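Local structure of putative succinylglutamate desuccinylase / aspartoacylase (Shewanella amazonensis, 3FMC) at residues L20-Y25 with V156-M161; I38-H43 with Q48-I53; Y54-L59 with G260-L265; V113-H118 with R230-R235. The protein probably acts as a zinc-dependent hydrolase of ester-type bonds, as a member of the succinylglutamate desuccinylase / aspartoacylase family. All coordinates share one frame; numbering follows the deposited sequence.

Contact 1 of 4, residues L20-Y25 with V156-M161; sequences LSLPVY and VTLQSM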
loop_
_atom_site.group_PDB
_atom_site.type_symbol
_atom_site.label_atom_id
_atom_site.label_comp_id
_atom_site.label_asym_id
_atom_site.label_seq_id
_atom_site.Cartn_x
_atom_site.Cartn_y
_atom_site.Cartn_z
ATOM N N LEU C 20 -17.010 11.640 7.349
ATOM C CA LEU C 20 -15.829 11.560 8.220
ATOM C C LEU C 20 -16.124 12.625 9.295
ATOM O O LEU C 20 -16.375 13.772 8.960
ATOM C CB LEU C 20 -14.527 11.861 7.453
ATOM C CG LEU C 20 -14.045 10.768 6.439
ATOM C CD1 LEU C 20 -12.913 11.289 5.548
ATOM C CD2 LEU C 20 -13.652 9.449 7.168
ATOM N N SER C 21 -16.174 12.199 10.555
ATOM C CA SER C 21 -16.436 13.072 11.670
ATOM C C SER C 21 -15.574 12.739 12.879
ATOM O O SER C 21 -15.037 11.602 13.006
ATOM C CB SER C 21 -17.907 13.142 12.035
ATOM O OG SER C 21 -18.344 11.888 12.449
ATOM N N LEU C 22 -15.443 13.768 13.744
ATOM C CA LEU C 22 -14.605 13.730 14.937
ATOM C C LEU C 22 -15.518 13.932 16.153
ATOM O O LEU C 22 -16.428 14.754 16.095
ATOM C CB LEU C 22 -13.615 14.924 14.940
ATOM C CG LEU C 22 -12.782 15.288 13.718
ATOM C CD1 LEU C 22 -11.762 16.343 13.991
ATOM C CD2 LEU C 22 -12.126 14.020 13.181
ATOM N N PRO C 23 -15.222 13.248 17.262
ATOM C CA PRO C 23 -15.916 13.490 18.529
ATOM C C PRO C 23 -15.155 14.607 19.259
ATOM O O PRO C 23 -13.932 14.539 19.365
ATOM C CB PRO C 23 -15.768 12.162 19.278
ATOM C CG PRO C 23 -14.517 11.577 18.781
ATOM C CD PRO C 23 -14.213 12.185 17.406
ATOM N N VAL C 24 -15.866 15.660 19.661
ATOM C CA VAL C 24 -15.293 16.804 20.401
ATOM C C VAL C 24 -15.910 16.815 21.788
ATOM O O VAL C 24 -17.140 16.985 21.896
ATOM C CB VAL C 24 -15.549 18.117 19.663
ATOM C CG1 VAL C 24 -14.866 19.336 20.398
ATOM C CG2 VAL C 24 -15.068 17.978 18.221
ATOM N N TYR C 25 -15.080 16.590 22.824
ATOM C CA TYR C 25 -15.527 16.557 24.201
ATOM C C TYR C 25 -15.159 17.882 24.855
ATOM O O TYR C 25 -14.075 18.413 24.624
ATOM C CB TYR C 25 -14.880 15.414 24.954
ATOM C CG TYR C 25 -15.304 14.050 24.437
ATOM C CD1 TYR C 25 -16.514 13.507 24.802
ATOM C CD2 TYR C 25 -14.477 13.312 23.593
ATOM C CE1 TYR C 25 -16.906 12.299 24.350
ATOM C CE2 TYR C 25 -14.872 12.070 23.130
ATOM C CZ TYR C 25 -16.092 11.577 23.485
ATOM O OH TYR C 25 -16.521 10.350 23.038
ATOM N N VAL C 156 -7.576 22.350 8.436
ATOM C CA VAL C 156 -8.153 23.676 8.600
ATOM C C VAL C 156 -9.354 23.623 9.572
ATOM O O VAL C 156 -9.530 24.539 10.372
ATOM C CB VAL C 156 -8.464 24.369 7.227
ATOM C CG1 VAL C 156 -9.182 25.675 7.451
ATOM C CG2 VAL C 156 -7.184 24.582 6.419
ATOM N N THR C 157 -10.109 22.518 9.572
ATOM C CA THR C 157 -11.236 22.336 10.513
ATOM C C THR C 157 -10.702 22.218 11.954
ATOM O O THR C 157 -11.215 22.890 12.880
ATOM C CB THR C 157 -12.131 21.133 10.118
ATOM O OG1 THR C 157 -12.609 21.346 8.768
ATOM C CG2 THR C 157 -13.271 20.904 11.111
ATOM N N LEU C 158 -9.651 21.404 12.140
ATOM C CA LEU C 158 -8.987 21.295 13.455
ATOM C C LEU C 158 -8.414 22.625 13.901
ATOM O O LEU C 158 -8.582 23.029 15.050
ATOM C CB LEU C 158 -7.849 20.268 13.379
ATOM C CG LEU C 158 -8.284 18.810 13.117
ATOM C CD1 LEU C 158 -7.103 17.885 12.842
ATOM C CD2 LEU C 158 -9.095 18.302 14.267
ATOM N N GLN C 159 -7.787 23.320 12.958
ATOM C CA GLN C 159 -7.108 24.584 13.199
ATOM C C GLN C 159 -8.046 25.654 13.671
ATOM O O GLN C 159 -7.722 26.422 14.572
ATOM C CB GLN C 159 -6.351 25.009 11.953
ATOM C CG GLN C 159 -5.395 26.209 12.170
ATOM C CD GLN C 159 -4.556 26.490 10.978
ATOM O OE1 GLN C 159 -4.240 25.576 10.195
ATOM N NE2 GLN C 159 -4.121 27.755 10.829
ATOM N N SER C 160 -9.208 25.745 13.036
ATOM C CA SER C 160 -10.189 26.749 13.415
ATOM C C SER C 160 -10.608 26.534 14.867
ATOM O O SER C 160 -10.796 27.517 15.608
ATOM C CB SER C 160 -11.402 26.710 12.489
ATOM O OG SER C 160 -12.387 27.591 12.989
HETATM N N MSE C 161 -10.756 25.274 15.289
HETATM C CA MSE C 161 -11.067 24.984 16.700
HETATM C C MSE C 161 -9.895 25.382 17.612
HETATM O O MSE C 161 -10.103 26.020 18.663
HETATM C CB MSE C 161 -11.426 23.519 16.918
HETATM C CG MSE C 161 -12.810 23.124 16.302
HETATM SE SE MSE C 161 -13.318 21.396 16.892
HETATM C CE MSE C 161 -11.962 20.315 15.800
#

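Contact 2 of 4, residues I38-H43 with Q48-I53; sequences IQANVH and QGNAVI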
loop_
_atom_site.group_PDB
_atom_site.type_symbol
_atom_site.label_atom_id
_atom_site.label_comp_id
_atom_site.label_asym_id
_atom_site.label_seq_id
_atom_site.Cartn_x
_atom_site.Cartn_y
_atom_site.Cartn_z
ATOM N N ILE C 38 -7.122 20.223 23.040
ATOM C CA ILE C 38 -6.244 19.024 23.012
ATOM C C ILE C 38 -6.756 18.098 21.912
ATOM O O ILE C 38 -7.959 17.838 21.840
ATOM C CB ILE C 38 -6.260 18.268 24.356
ATOM C CG1 ILE C 38 -6.006 19.256 25.509
ATOM C CG2 ILE C 38 -5.265 17.091 24.348
ATOM C CD1 ILE C 38 -5.966 18.610 26.925
ATOM N N GLN C 39 -5.847 17.627 21.064
ATOM C CA GLN C 39 -6.203 16.649 20.021
ATOM C C GLN C 39 -5.194 15.511 19.979
ATOM O O GLN C 39 -4.069 15.650 20.423
ATOM C CB GLN C 39 -6.354 17.284 18.632
ATOM C CG GLN C 39 -5.079 17.867 18.046
ATOM C CD GLN C 39 -5.266 18.499 16.717
ATOM O OE1 GLN C 39 -6.340 18.983 16.393
ATOM N NE2 GLN C 39 -4.213 18.479 15.910
ATOM N N ALA C 40 -5.622 14.385 19.408
ATOM C CA ALA C 40 -4.800 13.193 19.292
ATOM C C ALA C 40 -5.105 12.484 17.981
ATOM O O ALA C 40 -6.248 12.545 17.487
ATOM C CB ALA C 40 -5.110 12.193 20.428
ATOM N N ASN C 41 -4.104 11.747 17.519
ATOM C CA ASN C 41 -4.252 10.694 16.461
ATOM C C ASN C 41 -4.514 11.296 15.073
ATOM O O ASN C 41 -5.256 10.720 14.237
ATOM C CB ASN C 41 -5.366 9.700 16.915
ATOM C CG ASN C 41 -5.260 8.267 16.340
ATOM O OD1 ASN C 41 -6.189 7.464 16.556
ATOM N ND2 ASN C 41 -4.155 7.921 15.676
ATOM N N VAL C 42 -3.941 12.482 14.840
ATOM C CA VAL C 42 -3.958 13.083 13.508
ATOM C C VAL C 42 -3.161 12.143 12.588
ATOM O O VAL C 42 -3.528 11.928 11.410
ATOM C CB VAL C 42 -3.453 14.563 13.514
ATOM C CG1 VAL C 42 -3.154 15.080 12.072
ATOM C CG2 VAL C 42 -4.529 15.511 14.131
ATOM N N HIS C 43 -2.059 11.590 13.112
ATOM C CA HIS C 43 -1.324 10.502 12.428
ATOM C C HIS C 43 -1.945 9.184 12.899
ATOM O O HIS C 43 -1.929 8.847 14.112
ATOM C CB HIS C 43 0.165 10.527 12.694
ATOM C CG HIS C 43 0.886 11.644 12.035
ATOM N ND1 HIS C 43 1.807 12.406 12.702
ATOM C CD2 HIS C 43 0.824 12.145 10.774
ATOM C CE1 HIS C 43 2.325 13.300 11.875
ATOM N NE2 HIS C 43 1.726 13.182 10.703
ATOM N N GLN C 48 -1.708 6.087 20.907
ATOM C CA GLN C 48 -1.598 6.267 22.357
ATOM C C GLN C 48 -2.217 7.576 22.851
ATOM O O GLN C 48 -2.681 7.671 23.997
ATOM C CB GLN C 48 -0.125 6.128 22.771
ATOM C CG GLN C 48 0.149 6.402 24.290
ATOM C CD GLN C 48 -0.263 5.301 25.195
ATOM O OE1 GLN C 48 -1.125 4.473 24.880
ATOM N NE2 GLN C 48 0.324 5.297 26.377
ATOM N N GLY C 49 -2.229 8.608 22.009
ATOM C CA GLY C 49 -2.843 9.874 22.363
ATOM C C GLY C 49 -4.315 9.769 22.748
ATOM O O GLY C 49 -4.798 10.571 23.547
ATOM N N ASN C 50 -5.020 8.783 22.205
ATOM C CA ASN C 50 -6.409 8.521 22.601
ATOM C C ASN C 50 -6.458 8.044 24.064
ATOM O O ASN C 50 -7.367 8.434 24.845
ATOM C CB ASN C 50 -7.054 7.466 21.692
ATOM C CG ASN C 50 -7.123 7.938 20.240
ATOM O OD1 ASN C 50 -7.605 9.020 19.989
ATOM N ND2 ASN C 50 -6.556 7.172 19.316
ATOM N N ALA C 51 -5.507 7.186 24.416
ATOM C CA ALA C 51 -5.412 6.642 25.783
ATOM C C ALA C 51 -5.071 7.782 26.730
ATOM O O ALA C 51 -5.566 7.814 27.891
ATOM C CB ALA C 51 -4.316 5.499 25.866
ATOM N N VAL C 52 -4.251 8.716 26.256
ATOM C CA VAL C 52 -3.902 9.901 27.085
ATOM C C VAL C 52 -5.135 10.799 27.319
ATOM O O VAL C 52 -5.403 11.272 28.449
ATOM C CB VAL C 52 -2.667 10.669 26.542
ATOM C CG1 VAL C 52 -2.428 11.945 27.362
ATOM C CG2 VAL C 52 -1.401 9.775 26.536
ATOM N N ILE C 53 -5.908 11.041 26.257
ATOM C CA ILE C 53 -7.127 11.833 26.359
ATOM C C ILE C 53 -8.121 11.126 27.290
ATOM O O ILE C 53 -8.744 11.758 28.181
ATOM C CB ILE C 53 -7.720 12.161 24.962
ATOM C CG1 ILE C 53 -6.840 13.226 24.264
ATOM C CG2 ILE C 53 -9.163 12.634 25.044
ATOM C CD1 ILE C 53 -7.329 13.671 22.850
#

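Contact 3 of 4, residues Y54-L59 with G260-L265; sequences YQLMKL and GILAYL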
loop_
_atom_site.group_PDB
_atom_site.type_symbol
_atom_site.label_atom_id
_atom_site.label_comp_id
_atom_site.label_asym_id
_atom_site.label_seq_id
_atom_site.Cartn_x
_atom_site.Cartn_y
_atom_site.Cartn_z
ATOM N N TYR C 54 -8.235 9.821 27.133
ATOM C CA TYR C 54 -9.115 9.033 27.980
ATOM C C TYR C 54 -8.750 9.247 29.472
ATOM O O TYR C 54 -9.592 9.588 30.290
ATOM C CB TYR C 54 -8.972 7.559 27.625
ATOM C CG TYR C 54 -9.710 6.641 28.565
ATOM C CD1 TYR C 54 -11.106 6.519 28.489
ATOM C CD2 TYR C 54 -9.033 5.902 29.528
ATOM C CE1 TYR C 54 -11.789 5.711 29.341
ATOM C CE2 TYR C 54 -9.719 5.089 30.387
ATOM C CZ TYR C 54 -11.101 5.002 30.295
ATOM O OH TYR C 54 -11.785 4.162 31.127
ATOM N N GLN C 55 -7.497 8.993 29.814
ATOM C CA GLN C 55 -7.065 9.111 31.207
ATOM C C GLN C 55 -7.210 10.537 31.711
ATOM O O GLN C 55 -7.600 10.731 32.872
ATOM C CB GLN C 55 -5.631 8.626 31.398
ATOM C CG GLN C 55 -5.395 7.128 31.130
ATOM C CD GLN C 55 -5.947 6.233 32.182
ATOM O OE1 GLN C 55 -6.932 6.564 32.808
ATOM N NE2 GLN C 55 -5.375 5.073 32.331
ATOM N N LEU C 56 -6.922 11.523 30.873
ATOM C CA LEU C 56 -7.023 12.918 31.269
ATOM C C LEU C 56 -8.482 13.242 31.588
ATOM O O LEU C 56 -8.794 13.879 32.608
ATOM C CB LEU C 56 -6.459 13.850 30.195
ATOM C CG LEU C 56 -6.386 15.355 30.508
ATOM C CD1 LEU C 56 -5.518 15.612 31.799
ATOM C CD2 LEU C 56 -5.843 16.117 29.285
HETATM N N MSE C 57 -9.400 12.813 30.724
HETATM C CA MSE C 57 -10.798 13.084 30.995
HETATM C C MSE C 57 -11.266 12.406 32.295
HETATM O O MSE C 57 -12.037 13.003 33.058
HETATM C CB MSE C 57 -11.668 12.677 29.806
HETATM C CG MSE C 57 -11.428 13.573 28.642
HETATM SE SE MSE C 57 -12.661 13.269 27.126
HETATM C CE MSE C 57 -12.456 11.425 26.826
ATOM N N LYS C 58 -10.829 11.187 32.547
ATOM C CA LYS C 58 -11.202 10.484 33.784
ATOM C C LYS C 58 -10.722 11.258 35.022
ATOM O O LYS C 58 -11.438 11.331 36.042
ATOM C CB LYS C 58 -10.607 9.080 33.844
ATOM C CG LYS C 58 -11.060 8.139 32.766
ATOM C CD LYS C 58 -12.529 7.915 32.716
ATOM C CE LYS C 58 -13.041 6.910 33.665
ATOM N NZ LYS C 58 -14.464 6.635 33.226
ATOM N N LEU C 59 -9.505 11.800 34.932
ATOM C CA LEU C 59 -8.936 12.624 36.026
ATOM C C LEU C 59 -9.659 13.961 36.173
ATOM O O LEU C 59 -9.979 14.383 37.280
ATOM C CB LEU C 59 -7.445 12.872 35.773
ATOM C CG LEU C 59 -6.499 11.717 36.036
ATOM C CD1 LEU C 59 -5.115 11.979 35.468
ATOM C CD2 LEU C 59 -6.451 11.431 37.501
ATOM N N GLY C 260 1.196 14.569 33.972
ATOM C CA GLY C 260 2.055 15.679 33.573
ATOM C C GLY C 260 1.288 16.836 32.965
ATOM O O GLY C 260 1.547 17.982 33.256
ATOM N N ILE C 261 0.352 16.531 32.067
ATOM C CA ILE C 261 -0.498 17.551 31.468
ATOM C C ILE C 261 -1.225 18.297 32.591
ATOM O O ILE C 261 -1.287 19.519 32.580
ATOM C CB ILE C 261 -1.501 16.928 30.493
ATOM C CG1 ILE C 261 -0.743 16.362 29.268
ATOM C CG2 ILE C 261 -2.550 17.969 30.056
ATOM C CD1 ILE C 261 -1.589 15.591 28.259
ATOM N N LEU C 262 -1.744 17.571 33.559
ATOM C CA LEU C 262 -2.419 18.239 34.705
ATOM C C LEU C 262 -1.506 19.217 35.428
ATOM O O LEU C 262 -1.967 20.291 35.845
ATOM C CB LEU C 262 -2.995 17.226 35.676
ATOM C CG LEU C 262 -4.298 16.494 35.393
ATOM C CD1 LEU C 262 -4.482 15.445 36.524
ATOM C CD2 LEU C 262 -5.446 17.477 35.347
ATOM N N ALA C 263 -0.234 18.860 35.625
ATOM C CA ALA C 263 0.718 19.810 36.258
ATOM C C ALA C 263 0.791 21.132 35.454
ATOM O O ALA C 263 0.838 22.228 36.024
ATOM C CB ALA C 263 2.110 19.181 36.417
ATOM N N TYR C 264 0.832 21.053 34.103
ATOM C CA TYR C 264 0.852 22.228 33.272
ATOM C C TYR C 264 -0.445 23.018 33.435
ATOM O O TYR C 264 -0.428 24.223 33.552
ATOM C CB TYR C 264 1.088 21.882 31.779
ATOM C CG TYR C 264 1.206 23.098 30.912
ATOM C CD1 TYR C 264 2.316 23.913 30.972
ATOM C CD2 TYR C 264 0.198 23.439 30.001
ATOM C CE1 TYR C 264 2.423 25.039 30.214
ATOM C CE2 TYR C 264 0.311 24.573 29.223
ATOM C CZ TYR C 264 1.431 25.360 29.310
ATOM O OH TYR C 264 1.579 26.506 28.541
ATOM N N LEU C 265 -1.565 22.308 33.444
ATOM C CA LEU C 265 -2.883 22.959 33.591
ATOM C C LEU C 265 -2.999 23.674 34.960
ATOM O O LEU C 265 -3.554 24.762 35.032
ATOM C CB LEU C 265 -3.978 21.911 33.405
ATOM C CG LEU C 265 -4.066 21.245 32.020
ATOM C CD1 LEU C 265 -5.310 20.364 31.901
ATOM C CD2 LEU C 265 -3.990 22.286 30.933
#

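Contact 4 of 4, residues V113-H118 with R230-R235; sequences VWYQEH and RELGVR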
loop_
_atom_site.group_PDB
_atom_site.type_symbol
_atom_site.label_atom_id
_atom_site.label_comp_id
_atom_site.label_asym_id
_atom_site.label_seq_id
_atom_site.Cartn_x
_atom_site.Cartn_y
_atom_site.Cartn_z
ATOM N N VAL C 113 0.757 45.318 8.806
ATOM C CA VAL C 113 -0.396 46.134 8.399
ATOM C C VAL C 113 -1.591 45.891 9.284
ATOM O O VAL C 113 -2.266 46.817 9.698
ATOM C CB VAL C 113 -0.763 45.909 6.886
ATOM C CG1 VAL C 113 -2.100 46.582 6.511
ATOM C CG2 VAL C 113 0.371 46.411 6.000
ATOM N N TRP C 114 -1.872 44.634 9.611
ATOM C CA TRP C 114 -2.991 44.343 10.500
ATOM C C TRP C 114 -2.746 45.045 11.841
ATOM O O TRP C 114 -3.652 45.639 12.422
ATOM C CB TRP C 114 -3.121 42.830 10.738
ATOM C CG TRP C 114 -4.340 42.457 11.493
ATOM C CD1 TRP C 114 -5.505 41.979 10.957
ATOM C CD2 TRP C 114 -4.548 42.507 12.928
ATOM N NE1 TRP C 114 -6.405 41.716 11.956
ATOM C CE2 TRP C 114 -5.859 42.058 13.169
ATOM C CE3 TRP C 114 -3.749 42.902 14.028
ATOM C CZ2 TRP C 114 -6.398 41.972 14.445
ATOM C CZ3 TRP C 114 -4.283 42.824 15.297
ATOM C CH2 TRP C 114 -5.607 42.364 15.499
ATOM N N TYR C 115 -1.509 44.936 12.348
ATOM C CA TYR C 115 -1.191 45.588 13.621
ATOM C C TYR C 115 -1.448 47.098 13.559
ATOM O O TYR C 115 -2.126 47.658 14.431
ATOM C CB TYR C 115 0.240 45.306 14.054
ATOM C CG TYR C 115 0.578 46.034 15.320
ATOM C CD1 TYR C 115 0.111 45.576 16.544
ATOM C CD2 TYR C 115 1.346 47.197 15.289
ATOM C CE1 TYR C 115 0.402 46.268 17.733
ATOM C CE2 TYR C 115 1.640 47.901 16.456
ATOM C CZ TYR C 115 1.175 47.423 17.677
ATOM O OH TYR C 115 1.472 48.082 18.854
ATOM N N GLN C 116 -0.911 47.754 12.537
ATOM C CA GLN C 116 -1.102 49.211 12.401
ATOM C C GLN C 116 -2.584 49.579 12.415
ATOM O O GLN C 116 -2.985 50.527 13.095
ATOM C CB GLN C 116 -0.367 49.775 11.174
ATOM C CG GLN C 116 1.188 49.706 11.317
ATOM C CD GLN C 116 1.736 50.398 12.606
ATOM O OE1 GLN C 116 1.289 51.483 12.994
ATOM N NE2 GLN C 116 2.702 49.760 13.252
ATOM N N GLU C 117 -3.395 48.789 11.725
ATOM C CA GLU C 117 -4.844 49.028 11.652
ATOM C C GLU C 117 -5.625 48.760 12.928
ATOM O O GLU C 117 -6.765 49.189 13.049
ATOM C CB GLU C 117 -5.426 48.226 10.487
ATOM C CG GLU C 117 -4.819 48.671 9.150
ATOM C CD GLU C 117 -5.316 47.920 7.928
ATOM O OE1 GLU C 117 -5.924 46.828 8.070
ATOM O OE2 GLU C 117 -5.059 48.439 6.808
ATOM N N HIS C 118 -5.033 48.047 13.887
ATOM C CA HIS C 118 -5.707 47.770 15.156
ATOM C C HIS C 118 -4.936 48.296 16.373
ATOM O O HIS C 118 -5.370 48.104 17.510
ATOM C CB HIS C 118 -5.886 46.253 15.319
ATOM C CG HIS C 118 -6.703 45.626 14.239
ATOM N ND1 HIS C 118 -6.189 45.354 12.992
ATOM C CD2 HIS C 118 -8.000 45.228 14.218
ATOM C CE1 HIS C 118 -7.144 44.817 12.242
ATOM N NE2 HIS C 118 -8.249 44.727 12.964
ATOM N N ARG C 230 5.604 48.067 22.113
ATOM C CA ARG C 230 4.401 47.614 22.811
ATOM C C ARG C 230 4.511 46.124 23.130
ATOM O O ARG C 230 4.809 45.293 22.271
ATOM C CB ARG C 230 3.136 47.872 22.008
ATOM C CG ARG C 230 1.902 47.334 22.697
ATOM C CD ARG C 230 0.686 47.780 21.961
ATOM N NE ARG C 230 -0.559 47.313 22.556
ATOM C CZ ARG C 230 -1.755 47.592 22.040
ATOM N NH1 ARG C 230 -1.853 48.334 20.949
ATOM N NH2 ARG C 230 -2.850 47.147 22.633
ATOM N N GLU C 231 4.308 45.815 24.394
ATOM C CA GLU C 231 4.441 44.486 24.846
ATOM C C GLU C 231 3.066 43.862 24.914
ATOM O O GLU C 231 2.241 44.237 25.735
ATOM C CB GLU C 231 5.178 44.458 26.207
ATOM C CG GLU C 231 5.098 43.138 26.937
ATOM C CD GLU C 231 5.818 41.975 26.262
ATOM O OE1 GLU C 231 6.552 42.178 25.279
ATOM O OE2 GLU C 231 5.663 40.834 26.775
ATOM N N LEU C 232 2.822 42.921 24.010
ATOM C CA LEU C 232 1.587 42.150 24.004
ATOM C C LEU C 232 1.815 40.786 24.633
ATOM O O LEU C 232 0.977 40.300 25.378
ATOM C CB LEU C 232 1.095 41.924 22.578
ATOM C CG LEU C 232 0.603 43.125 21.785
ATOM C CD1 LEU C 232 0.306 42.678 20.369
ATOM C CD2 LEU C 232 -0.618 43.699 22.456
ATOM N N GLY C 233 2.954 40.183 24.320
ATOM C CA GLY C 233 3.257 38.831 24.726
ATOM C C GLY C 233 2.709 37.901 23.627
ATOM O O GLY C 233 1.911 38.326 22.817
ATOM N N VAL C 234 3.152 36.633 23.611
ATOM C CA VAL C 234 2.646 35.614 22.676
ATOM C C VAL C 234 1.437 35.072 23.414
ATOM O O VAL C 234 1.598 34.399 24.418
ATOM C CB VAL C 234 3.702 34.570 22.368
ATOM C CG1 VAL C 234 3.210 33.613 21.214
ATOM C CG2 VAL C 234 5.002 35.285 21.963
ATOM N N ARG C 235 0.238 35.370 22.916
ATOM C CA ARG C 235 -0.987 35.070 23.649
ATOM C C ARG C 235 -1.558 33.673 23.439
ATOM O O ARG C 235 -2.707 33.420 23.801
ATOM C CB ARG C 235 -2.041 36.144 23.363
ATOM C CG ARG C 235 -1.601 37.552 23.758
ATOM C CD ARG C 235 -1.770 37.842 25.242
ATOM N NE ARG C 235 -1.408 39.235 25.523
ATOM C CZ ARG C 235 -1.884 39.982 26.522
ATOM N NH1 ARG C 235 -2.808 39.510 27.355
ATOM N NH2 ARG C 235 -1.457 41.233 26.660
#

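Contact 1 of 4, residues L20-Y25 with V156-M161
The strand that carries L22 and V24 runs nearly alongside the helix that carries L158 and M161: over residues 20-25 and 156-161 the N-to-C directions are 22° apart and the axes 11.5 Å from each other at closest approach. That spacing is bridged by apolar side chains alone, with no hydrogen bond across it. L22 and L158 reach into the gap from opposite banks and cross at about a right angle, methyl against methyl: L22 CD1 lies 3.3 Å from L158 CD2, tighter than ordinary van der Waals contact. One helical turn on, the selenomethionine M161 reaches across with SE 4.1 Å from V24 CG2, and a bend at its last torsion (chi3 -72°) turns the terminal methyl back toward L22, CE 4.4 Å from L22 CD1. L22 and V24, two apart on the strand, thus share one face and meet L158 and M161, three apart on the helix. L158 and M161 also rest on Y37 of strand 36-40, and T157 touches V9 of strand 4-13, while helix 123-142 packs against V156 and S160. Helix 150-163 therefore lies over several neighbouring strands, the layered helix-on-sheet packing of an alpha/beta catalytic domain.

Contact 2 of 4, residues I38-H43 with Q48-I53
The side chains of N41 and N50 cross at about a right angle, with their amide planes 69° apart. N50 ND2 gives a fairly straight hydrogen bond to N41 OD1 (2.8 Å, N-H...O 160°); the acceptor lies in the amide plane of N50, whereas the donor sits well above the carbonyl plane of N41. Each amide is gripped at its other end too: N50 OD1 takes the backbone N-H of L74, and N41 ND2 reaches H43 O at 2.9 Å and also G44 O. With CG anti to the backbone N (chi1 -154°), N41 can span from the helix to the turn that follows its own strand. Putting a leucine here would probably leave N50 ND2 without its buried acceptor and free the H43-G44 turn from its side-chain tie. The turn leads into H43, which with E46 and H172 may form a vacant metal site, consistent with the zinc dependence of this family. Here the chain folds back from strand 36-40 into helix 48-60, which leads on to the parallel strand 69-72. Behind the amides, A40 CB presses on the helix backbone, 3.4 Å from G49 C; a side chain on G49 would collide with this methyl. I53 CD1 flanks the same methyl, 3.6 Å from A40 CB, and I38 and I53 slide past each other in opposite directions, I38 CG2 4.2 Å from I53 CG1. Q39 points to the other side of the strand, where its OE1 bonds to Y37 OH. N50 and I53 also pack on L323 of the second subunit.

Contact 3 of 4, residues Y54-L59 with G260-L265
L56 faces I261 and L262 with its two methyls divided between them. Its CG is anti to the backbone N (chi1 -175°), which carries the isobutyl group out from helix 48-60 toward helix 251-267. From there CD2 reaches I261 CG2 at 3.9 Å, the two side chains crossing at about a right angle. L56 and L262 slide past in opposite directions, CD1 of L56 touching both CG and CD2 of L262, at 3.9 Å and 4.0 Å. L262 keeps its CG beside its own backbone N (chi1 -78°), leaving CD1 for L59, one turn beyond L56: L59 CD1 lies 3.7 Å from L262 CD1, and L59 CB also touches that methyl. Replacing L262 by an alanine would probably open a gap between the helices, with L56 CD1 losing CG and CD2 and L59 CD1 losing the methyl it rests on. Over these two segments the axes stay 10.9 Å apart at closest approach and inclined at 53°, the space between them bridged by aliphatic groups without a hydrogen bond. Beneath these groups is the sheet, since L56 also packs on I38 and L71 and L265 on V36 and I69; L59 touches L255 earlier in helix 251-267, and M57 and K58 turn to Y326 of the second subunit.

Contact 4 of 4, residues V113-H118 with R230-R235
R230 lies across the hydroxyl end of Y115, its chain extended from CG to NE and passing the hydroxyl oxygen. CB starts the contact, 3.6 Å from Y115 OH. CG continues at 3.9 Å from the same oxygen. CD comes nearest, 3.2 Å from Y115 OH, at the edge of the ring and close to its plane. Beyond it NE is hydrogen-bonded outside the two segments, and the guanidinium, its plane 65° from that of the ring, moves on to other partners. NH2 forms a salt bridge with D123 OD1 and a hydrogen bond to L121 O, while NH1 makes a weak bond to S119 O and remains 3.9 Å from Y115 OH. The ring of Y115 is set between helix 111-118 and helix 210-227, touching V224 and A225 of the latter, with the ring of H228 beyond that helix meeting the phenol at about 15° between planes. Near Y115 in its own segment, H118 turns back, ND1 giving W114 O a nearly straight bond of 2.6 Å (170°), with the imidazole over the indole face. Across the segments the contact is thus one of methylenes against a phenol, with no hydrogen bond: the arginine offers its aliphatic shaft to Y115 and keeps its charge for D123, which probably fixes the direction in which that shaft lies.

From the N terminus, strand 19-27 opens contact 1, and before that loop closes the chain completes contact 2, a short turn from strand 36-40 into helix 48-60 nested wholly inside it. The same helix then opens contact 3, and helix 111-118 opens contact 4. Residues 156-161 close contact 1, which therefore crosses both contacts 3 and 4. Residues 230-235 close contact 4, nested inside contact 3, which residues 260-265 close last. Contacts 1, 2 and 3 touch: L158 CD2 lies 3.5 Å from Q39 OE1, and I38 CD1 3.4 Å from L56 CD2, tying sheet and helices together. Contact 4 stands apart, its nearest atoms about 9 Å from contact 3, joining peripheral helix and loop.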